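Side-chain contacts in Abbfa_003403 (Acinetobacter baumannii, PDB 4ZXH), which probably activates an amino acid, loads it onto its carrier domain, joins it to an acyl partner and releases the product, as a four-domain nonribosomal peptide synthetase: residues I519-Y522 / L523-G527; A547-G550 / I551-A554; F671-S674 / I675-L679. All coordinates share one frame; numbering follows the deposited sequence.

All three contacts lie in the adenylation part of the synthetase and follow one another along the chain. Interaction 1 closes helix 509-525, interaction 2 ends helix 543-553, and interaction 3 opens helix 674-679. The centres of interactions 1 and 2 are about 10 Å apart, those of 2 and 3 about 15 Å, and those of 1 and 3 about 24 Å, so the middle helix bridges the outer two. On one side I551 packs on L523 and A553 on A520; on the other W552 and L549 meet I675 and L679. Helix 543-553 thus packs on helix 509-525 by one face and on helix 674-679 by another.

Interaction 1 of 3, residues I519-Y522 / L523-G527; sequences IAEY and LRAHG
E521 and R524 lie side by side on one flank of the last turns of helix 509-525, while Y522 and H526 meet on another. A first torsion of -180° swings CG of E521 away from the backbone N, and the chain then bends at the next bond, which brings the carboxylate alongside the arginine. R524 answers side-on with two nitrogens, one to each oxygen: NE reaches OE1 of E521 at 3.1 Å, and NH2 reaches OE2 of E521 at 2.9 Å. Both oxygens are met on the syn side, and the two flat groups are turned 23° apart. The NH2 arm lies nearly in the guanidinium plane, whereas the NE arm is tilted. Glutamate and arginine three residues apart suit this surface, since their long chains bring opposite charges together beside the helix.

The rings behave differently. H526 turns its edge toward one face of Y522 in an offset edge-to-face contact, the centroids 4.5 Å apart and the planes at 61°. ND1 of the same imidazole approaches the carbonyl oxygen of Y522 so closely that the exact geometry is doubtful.

Toward the protein, CD1 of L523 lies 4.2 Å from CG2 of I519, and both join the apolar interior. G527, at positive phi, is the C' residue of a Schellman motif that ends the helix. For the charged pair, two bonds to two separate oxygens probably hold both the carboxylate and the guanidinium in place on the helix surface.

Interaction 2 of 3, residues A547-G550 / I551-A554; sequences AILG and IWAA
W552 lies back along its helix over I548, with L549 coming in obliquely, within the beta-alpha-beta unit formed by strand 533-537, helix 543-553 and strand 557-560, whose two strands are neighbours in a parallel sheet. The indole owes its place to a first torsion that sets CG anti to the carbonyl carbon (chi1 -77°), directing the ring toward the preceding turn.

I548 offers it a methyl group. Its CG2 branch is anti to the backbone N and stands over the six-membered ring in a CH-pi contact, 3.7 Å from the ring centroid and only 9° off the ring normal. A beta-branched residue suits the site because one branch covers the aromatic face, while the side chain also packs on L536 of strand 533-537. L549 comes at the ring from a different angle: its CD2 methyl, the one not in line with the chain, lies 3.7 Å from CE3 of W552. Leucine, branching one carbon later, carries its methyls further and also packs on I516 and I487.

The polar edge of the indole is used elsewhere, NE1 of W552 donating to the backbone oxygen of A622. H641 meets the indole edge-to-face, and the F618 ring meets it with the planes at about 60°. Buried tryptophan therefore has its one polar group satisfied.

Small residues serve the side facing helix 509-525. G550 has no side chain there, and CB of A520 comes to 3.7 Å from O of G550; A553 packs methyl to methyl on A520, a close approach that alanines permit. On the same side of the indole as the I548 methyl, the carbonyl oxygen of I548 accepts a hydrogen bond from N of W552 at 3.0 Å and also lies over the ring, 3.5 Å from CG of W552.

Interaction 3 of 3, residues F671-S674 / I675-L679; sequences FDIS and ILELL
S674 and L678 make the first helical link of this contact, N of L678 donating to O of S674 at 2.8 Å and nearly along the C=O axis. CG of L678 lies 3.3 Å from O of S674, and its CD1 methyl 4.2 Å from OG of S674. Just before, the bonds have shorter steps: N of I675 meets O of D672 at 3.0 Å and N of L676 meets O of I673 at 3.1 Å, each donor standing well above the carbonyl plane. A three-residue spacing thus gives way to the four-residue spacing of an alpha helix.

E677 reaches back along the same turn. Its chain, extended beyond CG, carries the carboxylate beside S674, with CD 4.0 Å from CA of S674. The buried carboxylate is satisfied by outside partners: OE2 hydrogen-bonds with T667 and with Q715, and OE1 has a weak bond to the amide of I666.

What positions the turn is S674 itself. With chi1 at 69°, OG sits between the backbone N and the carbonyl carbon and donates to O of F671 at 2.9 Å; N of S674 bonds to that same oxygen, so two donors hold the type I turn F671-S674 closed. Serine suits the place because its hydroxyl is short enough to return to the backbone. The sequence FDIS matches the A4 core motif of adenylation domains, in which the aspartate usually faces the amino group of the amino acid; D672 here has weak bonds to T766 and V770.

Helix 674-679 lies packed between its neighbours: I675 touches Y623 of strand 621-627, L676 fits against F647, L648 and M651 of helix 641-655, and L678 rests on A665 of strand 662-665.

Interaction 1 of 3, residues I519-Y522 / L523-G527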
ATOM      1  N   ILE A 519      53.106   3.506 -28.378  1.00 38.00           N
ATOM      2  CA  ILE A 519      52.041   2.549 -28.636  1.00 36.58           C
ATOM      3  C   ILE A 519      51.426   2.823 -30.005  1.00 37.96           C
ATOM      4  O   ILE A 519      51.040   1.902 -30.730  1.00 39.16           O
ATOM      5  CB  ILE A 519      50.977   2.602 -27.536  1.00 36.98           C
ATOM      6  CG1 ILE A 519      51.583   2.132 -26.211  1.00 29.90           C
ATOM      7  CG2 ILE A 519      49.771   1.728 -27.878  1.00 26.18           C
ATOM      8  CD1 ILE A 519      50.586   2.123 -25.083  1.00 27.70           C
ATOM      9  N   ALA A 520      51.366   4.091 -30.380  1.00 37.02           N
ATOM     10  CA  ALA A 520      50.855   4.432 -31.698  1.00 37.18           C
ATOM     11  C   ALA A 520      51.784   3.859 -32.760  1.00 42.40           C
ATOM     12  O   ALA A 520      51.345   3.243 -33.731  1.00 44.94           O
ATOM     13  CB  ALA A 520      50.716   5.933 -31.847  1.00 27.81           C
ATOM     14  N   GLU A 521      53.082   4.041 -32.552  1.00 43.41           N
ATOM     15  CA  GLU A 521      54.067   3.587 -33.520  1.00 42.88           C
ATOM     16  C   GLU A 521      54.161   2.064 -33.557  1.00 35.97           C
ATOM     17  O   GLU A 521      54.312   1.485 -34.624  1.00 39.28           O
ATOM     18  CB  GLU A 521      55.433   4.208 -33.222  1.00 46.43           C
ATOM     19  CG  GLU A 521      56.546   3.800 -34.183  1.00 60.20           C
ATOM     20  CD  GLU A 521      56.255   4.107 -35.656  1.00 68.08           C
ATOM     21  OE1 GLU A 521      55.365   4.939 -35.957  1.00 71.11           O
ATOM     22  OE2 GLU A 521      56.938   3.509 -36.519  1.00 64.68           O
ATOM     23  N   TYR A 522      54.055   1.412 -32.409  1.00 29.50           N
ATOM     24  CA  TYR A 522      54.020  -0.044 -32.389  1.00 29.46           C
ATOM     25  C   TYR A 522      52.878  -0.573 -33.267  1.00 41.50           C
ATOM     26  O   TYR A 522      53.066  -1.506 -34.062  1.00 36.10           O
ATOM     27  CB  TYR A 522      53.863  -0.538 -30.961  1.00 31.38           C
ATOM     28  CG  TYR A 522      54.119  -2.019 -30.748  1.00 41.91           C
ATOM     29  CD1 TYR A 522      55.333  -2.585 -31.087  1.00 39.91           C
ATOM     30  CD2 TYR A 522      53.164  -2.838 -30.138  1.00 48.75           C
ATOM     31  CE1 TYR A 522      55.592  -3.925 -30.868  1.00 48.85           C
ATOM     32  CE2 TYR A 522      53.416  -4.192 -29.916  1.00 49.66           C
ATOM     33  CZ  TYR A 522      54.636  -4.721 -30.286  1.00 56.15           C
ATOM     34  OH  TYR A 522      54.918  -6.053 -30.081  1.00 71.69           O
ATOM     35  N   LEU A 523      51.701   0.043 -33.141  1.00 31.36           N
ATOM     36  CA  LEU A 523      50.533  -0.395 -33.892  1.00 26.80           C
ATOM     37  C   LEU A 523      50.697  -0.115 -35.399  1.00 33.55           C
ATOM     38  O   LEU A 523      50.427  -0.979 -36.235  1.00 37.14           O
ATOM     39  CB  LEU A 523      49.273   0.280 -33.344  1.00 27.28           C
ATOM     40  CG  LEU A 523      48.816  -0.110 -31.932  1.00 27.95           C
ATOM     41  CD1 LEU A 523      47.708   0.817 -31.407  1.00 25.58           C
ATOM     42  CD2 LEU A 523      48.340  -1.552 -31.911  1.00 31.63           C
ATOM     43  N   ARG A 524      51.137   1.087 -35.750  1.00 27.62           N
ATOM     44  CA  ARG A 524      51.348   1.420 -37.145  1.00 33.18           C
ATOM     45  C   ARG A 524      52.363   0.455 -37.763  1.00 38.35           C
ATOM     46  O   ARG A 524      52.179  -0.056 -38.880  1.00 36.29           O
ATOM     47  CB  ARG A 524      51.835   2.864 -37.286  1.00 28.79           C
ATOM     48  CG  ARG A 524      51.832   3.379 -38.734  1.00 29.48           C
ATOM     49  CD  ARG A 524      52.801   4.510 -38.910  1.00 30.54           C
ATOM     50  NE  ARG A 524      54.155   4.044 -38.642  1.00 46.12           N
ATOM     51  CZ  ARG A 524      54.975   3.580 -39.582  1.00 45.23           C
ATOM     52  NH1 ARG A 524      54.579   3.548 -40.851  1.00 46.02           N
ATOM     53  NH2 ARG A 524      56.191   3.163 -39.260  1.00 41.39           N
ATOM     54  N   ALA A 525      53.429   0.197 -37.012  1.00 35.97           N
ATOM     55  CA  ALA A 525      54.551  -0.578 -37.523  1.00 40.60           C
ATOM     56  C   ALA A 525      54.168  -2.042 -37.722  1.00 36.04           C
ATOM     57  O   ALA A 525      54.888  -2.787 -38.379  1.00 37.46           O
ATOM     58  CB  ALA A 525      55.743  -0.464 -36.588  1.00 31.71           C
ATOM     59  N   HIS A 526      53.034  -2.440 -37.155  1.00 32.98           N
ATOM     60  CA  HIS A 526      52.566  -3.807 -37.278  1.00 30.16           C
ATOM     61  C   HIS A 526      51.188  -3.901 -37.903  1.00 37.26           C
ATOM     62  O   HIS A 526      50.442  -4.841 -37.629  1.00 34.65           O
ATOM     63  CB  HIS A 526      52.583  -4.486 -35.920  1.00 30.00           C
ATOM     64  CG  HIS A 526      53.944  -4.527 -35.325  1.00 37.23           C
ATOM     65  ND1 HIS A 526      54.421  -3.532 -34.500  1.00 52.23           N
ATOM     66  CD2 HIS A 526      54.976  -5.372 -35.529  1.00 35.43           C
ATOM     67  CE1 HIS A 526      55.675  -3.793 -34.177  1.00 46.78           C
ATOM     68  NE2 HIS A 526      56.036  -4.902 -34.793  1.00 47.58           N
ATOM     69  N   GLY A 527      50.859  -2.926 -38.745  1.00 29.30           N
ATOM     70  CA  GLY A 527      49.774  -3.089 -39.693  1.00 29.24           C
ATOM     71  C   GLY A 527      48.514  -2.307 -39.404  1.00 32.82           C
ATOM     72  O   GLY A 527      47.589  -2.345 -40.203  1.00 38.28           O
TER

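Interaction 2 of 3, residues A547-G550 / I551-A554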
ATOM      1  N   ALA A 547      46.924   3.153 -23.508  1.00 39.08           N
ATOM      2  CA  ALA A 547      46.519   2.282 -24.608  1.00 36.92           C
ATOM      3  C   ALA A 547      45.375   2.905 -25.404  1.00 38.53           C
ATOM      4  O   ALA A 547      45.397   2.899 -26.635  1.00 37.77           O
ATOM      5  CB  ALA A 547      46.121   0.905 -24.085  1.00 24.39           C
ATOM      6  N   ILE A 548      44.375   3.434 -24.699  1.00 35.85           N
ATOM      7  CA  ILE A 548      43.258   4.099 -25.359  1.00 31.47           C
ATOM      8  C   ILE A 548      43.778   5.178 -26.302  1.00 32.82           C
ATOM      9  O   ILE A 548      43.452   5.198 -27.490  1.00 36.41           O
ATOM     10  CB  ILE A 548      42.291   4.772 -24.362  1.00 32.48           C
ATOM     11  CG1 ILE A 548      41.839   3.808 -23.253  1.00 32.56           C
ATOM     12  CG2 ILE A 548      41.127   5.398 -25.105  1.00 30.81           C
ATOM     13  CD1 ILE A 548      40.635   2.989 -23.549  1.00 27.41           C
ATOM     14  N   LEU A 549      44.599   6.074 -25.769  1.00 28.71           N
ATOM     15  CA  LEU A 549      45.017   7.231 -26.548  1.00 29.03           C
ATOM     16  C   LEU A 549      45.977   6.837 -27.650  1.00 31.61           C
ATOM     17  O   LEU A 549      45.997   7.466 -28.701  1.00 34.59           O
ATOM     18  CB  LEU A 549      45.640   8.288 -25.642  1.00 29.86           C
ATOM     19  CG  LEU A 549      44.656   8.956 -24.668  1.00 36.76           C
ATOM     20  CD1 LEU A 549      45.362   9.815 -23.644  1.00 35.93           C
ATOM     21  CD2 LEU A 549      43.663   9.792 -25.450  1.00 30.57           C
ATOM     22  N   GLY A 550      46.761   5.787 -27.416  1.00 31.91           N
ATOM     23  CA  GLY A 550      47.711   5.306 -28.411  1.00 27.12           C
ATOM     24  C   GLY A 550      46.955   4.770 -29.607  1.00 30.95           C
ATOM     25  O   GLY A 550      47.256   5.117 -30.753  1.00 39.56           O
ATOM     26  N   ILE A 551      45.951   3.939 -29.331  1.00 27.23           N
ATOM     27  CA  ILE A 551      45.097   3.380 -30.371  1.00 28.51           C
ATOM     28  C   ILE A 551      44.411   4.489 -31.163  1.00 34.35           C
ATOM     29  O   ILE A 551      44.335   4.443 -32.389  1.00 45.46           O
ATOM     30  CB  ILE A 551      44.044   2.453 -29.775  1.00 22.49           C
ATOM     31  CG1 ILE A 551      44.701   1.196 -29.216  1.00 22.68           C
ATOM     32  CG2 ILE A 551      43.029   2.062 -30.829  1.00 32.27           C
ATOM     33  CD1 ILE A 551      43.815   0.471 -28.228  1.00 22.24           C
ATOM     34  N   TRP A 552      43.922   5.498 -30.458  1.00 29.60           N
ATOM     35  CA  TRP A 552      43.306   6.628 -31.120  1.00 28.26           C
ATOM     36  C   TRP A 552      44.297   7.379 -31.993  1.00 33.38           C
ATOM     37  O   TRP A 552      43.955   7.824 -33.081  1.00 31.54           O
ATOM     38  CB  TRP A 552      42.697   7.580 -30.099  1.00 26.23           C
ATOM     39  CG  TRP A 552      41.408   7.082 -29.546  1.00 29.13           C
ATOM     40  CD1 TRP A 552      40.682   6.006 -29.983  1.00 28.33           C
ATOM     41  CD2 TRP A 552      40.685   7.631 -28.444  1.00 30.24           C
ATOM     42  NE1 TRP A 552      39.556   5.858 -29.214  1.00 26.21           N
ATOM     43  CE2 TRP A 552      39.537   6.842 -28.268  1.00 22.21           C
ATOM     44  CE3 TRP A 552      40.905   8.709 -27.590  1.00 30.80           C
ATOM     45  CZ2 TRP A 552      38.616   7.105 -27.278  1.00 22.11           C
ATOM     46  CZ3 TRP A 552      39.991   8.958 -26.603  1.00 27.97           C
ATOM     47  CH2 TRP A 552      38.866   8.158 -26.451  1.00 26.27           C
ATOM     48  N   ALA A 553      45.528   7.516 -31.518  1.00 33.40           N
ATOM     49  CA  ALA A 553      46.508   8.324 -32.228  1.00 33.73           C
ATOM     50  C   ALA A 553      46.951   7.643 -33.522  1.00 34.36           C
ATOM     51  O   ALA A 553      47.446   8.299 -34.441  1.00 35.37           O
ATOM     52  CB  ALA A 553      47.693   8.610 -31.345  1.00 33.07           C
ATOM     53  N   ALA A 554      46.750   6.331 -33.592  1.00 34.18           N
ATOM     54  CA  ALA A 554      47.045   5.575 -34.803  1.00 34.93           C
ATOM     55  C   ALA A 554      45.825   5.577 -35.708  1.00 36.19           C
ATOM     56  O   ALA A 554      45.794   4.897 -36.735  1.00 40.24           O
ATOM     57  CB  ALA A 554      47.464   4.149 -34.466  1.00 35.58           C
TER

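Interaction 3 of 3, residues F671-S674 / I675-L679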
ATOM      1  N   PHE A 671      32.895  -0.741 -19.994  1.00 31.25           N
ATOM      2  CA  PHE A 671      31.689   0.029 -19.694  1.00 29.82           C
ATOM      3  C   PHE A 671      31.989   1.472 -20.092  1.00 29.76           C
ATOM      4  O   PHE A 671      33.003   2.028 -19.679  1.00 20.82           O
ATOM      5  CB  PHE A 671      31.334  -0.080 -18.212  1.00 28.48           C
ATOM      6  CG  PHE A 671      29.982   0.440 -17.867  1.00 27.12           C
ATOM      7  CD1 PHE A 671      29.033   0.677 -18.862  1.00 28.16           C
ATOM      8  CD2 PHE A 671      29.649   0.703 -16.534  1.00 25.30           C
ATOM      9  CE1 PHE A 671      27.771   1.163 -18.538  1.00 21.22           C
ATOM     10  CE2 PHE A 671      28.383   1.194 -16.193  1.00 22.12           C
ATOM     11  CZ  PHE A 671      27.443   1.424 -17.197  1.00 21.78           C
ATOM     12  N   ASP A 672      31.139   2.076 -20.911  1.00 29.18           N
ATOM     13  CA  ASP A 672      31.529   3.332 -21.557  1.00 28.22           C
ATOM     14  C   ASP A 672      31.788   4.455 -20.560  1.00 23.95           C
ATOM     15  O   ASP A 672      32.526   5.390 -20.871  1.00 27.63           O
ATOM     16  CB  ASP A 672      30.481   3.777 -22.614  1.00 39.51           C
ATOM     17  CG  ASP A 672      29.094   4.074 -22.026  1.00 42.60           C
ATOM     18  OD1 ASP A 672      28.854   3.821 -20.831  1.00 46.06           O
ATOM     19  OD2 ASP A 672      28.225   4.558 -22.782  1.00 45.82           O
ATOM     20  N   ILE A 673      31.220   4.364 -19.357  1.00 26.87           N
ATOM     21  CA  ILE A 673      31.293   5.494 -18.424  1.00 29.97           C
ATOM     22  C   ILE A 673      32.725   5.678 -17.931  1.00 28.90           C
ATOM     23  O   ILE A 673      33.105   6.762 -17.486  1.00 24.02           O
ATOM     24  CB  ILE A 673      30.322   5.337 -17.219  1.00 30.61           C
ATOM     25  CG1 ILE A 673      30.841   4.337 -16.192  1.00 32.12           C
ATOM     26  CG2 ILE A 673      28.928   4.936 -17.688  1.00 27.57           C
ATOM     27  CD1 ILE A 673      29.940   4.224 -14.982  1.00 23.39           C
ATOM     28  N   SER A 674      33.527   4.627 -18.069  1.00 31.39           N
ATOM     29  CA  SER A 674      34.940   4.668 -17.715  1.00 33.80           C
ATOM     30  C   SER A 674      35.691   5.714 -18.531  1.00 33.29           C
ATOM     31  O   SER A 674      36.714   6.245 -18.088  1.00 34.49           O
ATOM     32  CB  SER A 674      35.580   3.302 -17.937  1.00 35.51           C
ATOM     33  OG  SER A 674      35.649   3.034 -19.324  1.00 27.29           O
ATOM     34  N   ILE A 675      35.191   5.980 -19.734  1.00 27.06           N
ATOM     35  CA  ILE A 675      35.711   7.050 -20.584  1.00 29.32           C
ATOM     36  C   ILE A 675      35.916   8.373 -19.817  1.00 34.39           C
ATOM     37  O   ILE A 675      36.969   9.002 -19.926  1.00 35.45           O
ATOM     38  CB  ILE A 675      34.766   7.268 -21.803  1.00 29.72           C
ATOM     39  CG1 ILE A 675      35.212   6.384 -22.953  1.00 34.07           C
ATOM     40  CG2 ILE A 675      34.762   8.689 -22.288  1.00 23.02           C
ATOM     41  CD1 ILE A 675      36.636   6.652 -23.344  1.00 38.01           C
ATOM     42  N   LEU A 676      34.916   8.781 -19.035  1.00 31.82           N
ATOM     43  CA  LEU A 676      34.995   9.998 -18.229  1.00 35.75           C
ATOM     44  C   LEU A 676      36.089   9.910 -17.167  1.00 41.93           C
ATOM     45  O   LEU A 676      36.801  10.877 -16.905  1.00 45.83           O
ATOM     46  CB  LEU A 676      33.656  10.265 -17.539  1.00 35.22           C
ATOM     47  CG  LEU A 676      33.632  11.395 -16.509  1.00 30.79           C
ATOM     48  CD1 LEU A 676      33.771  12.746 -17.183  1.00 29.26           C
ATOM     49  CD2 LEU A 676      32.376  11.324 -15.688  1.00 32.73           C
ATOM     50  N   GLU A 677      36.197   8.736 -16.556  1.00 38.76           N
ATOM     51  CA  GLU A 677      37.113   8.494 -15.452  1.00 39.09           C
ATOM     52  C   GLU A 677      38.565   8.471 -15.909  1.00 44.55           C
ATOM     53  O   GLU A 677      39.462   8.944 -15.205  1.00 50.94           O
ATOM     54  CB  GLU A 677      36.776   7.167 -14.767  1.00 34.15           C
ATOM     55  CG  GLU A 677      35.301   6.958 -14.458  1.00 37.60           C
ATOM     56  CD  GLU A 677      35.041   5.613 -13.799  1.00 43.74           C
ATOM     57  OE1 GLU A 677      35.989   4.800 -13.699  1.00 47.86           O
ATOM     58  OE2 GLU A 677      33.887   5.362 -13.390  1.00 39.78           O
ATOM     59  N   LEU A 678      38.798   7.905 -17.084  1.00 40.48           N
ATOM     60  CA  LEU A 678      40.157   7.719 -17.573  1.00 39.63           C
ATOM     61  C   LEU A 678      40.712   8.935 -18.337  1.00 41.56           C
ATOM     62  O   LEU A 678      41.913   9.040 -18.538  1.00 52.52           O
ATOM     63  CB  LEU A 678      40.211   6.469 -18.460  1.00 30.76           C
ATOM     64  CG  LEU A 678      39.818   5.156 -17.761  1.00 34.10           C
ATOM     65  CD1 LEU A 678      39.671   4.000 -18.770  1.00 23.63           C
ATOM     66  CD2 LEU A 678      40.797   4.775 -16.627  1.00 28.03           C
ATOM     67  N   LEU A 679      39.854   9.863 -18.745  1.00 34.79           N
ATOM     68  CA  LEU A 679      40.306  10.943 -19.615  1.00 38.56           C
ATOM     69  C   LEU A 679      40.201  12.334 -19.021  1.00 42.93           C
ATOM     70  O   LEU A 679      41.142  13.118 -19.102  1.00 53.59           O
ATOM     71  CB  LEU A 679      39.527  10.928 -20.927  1.00 40.85           C
ATOM     72  CG  LEU A 679      39.760   9.723 -21.834  1.00 39.84           C
ATOM     73  CD1 LEU A 679      39.004   9.912 -23.144  1.00 36.91           C
ATOM     74  CD2 LEU A 679      41.249   9.514 -22.065  1.00 37.15           C
TER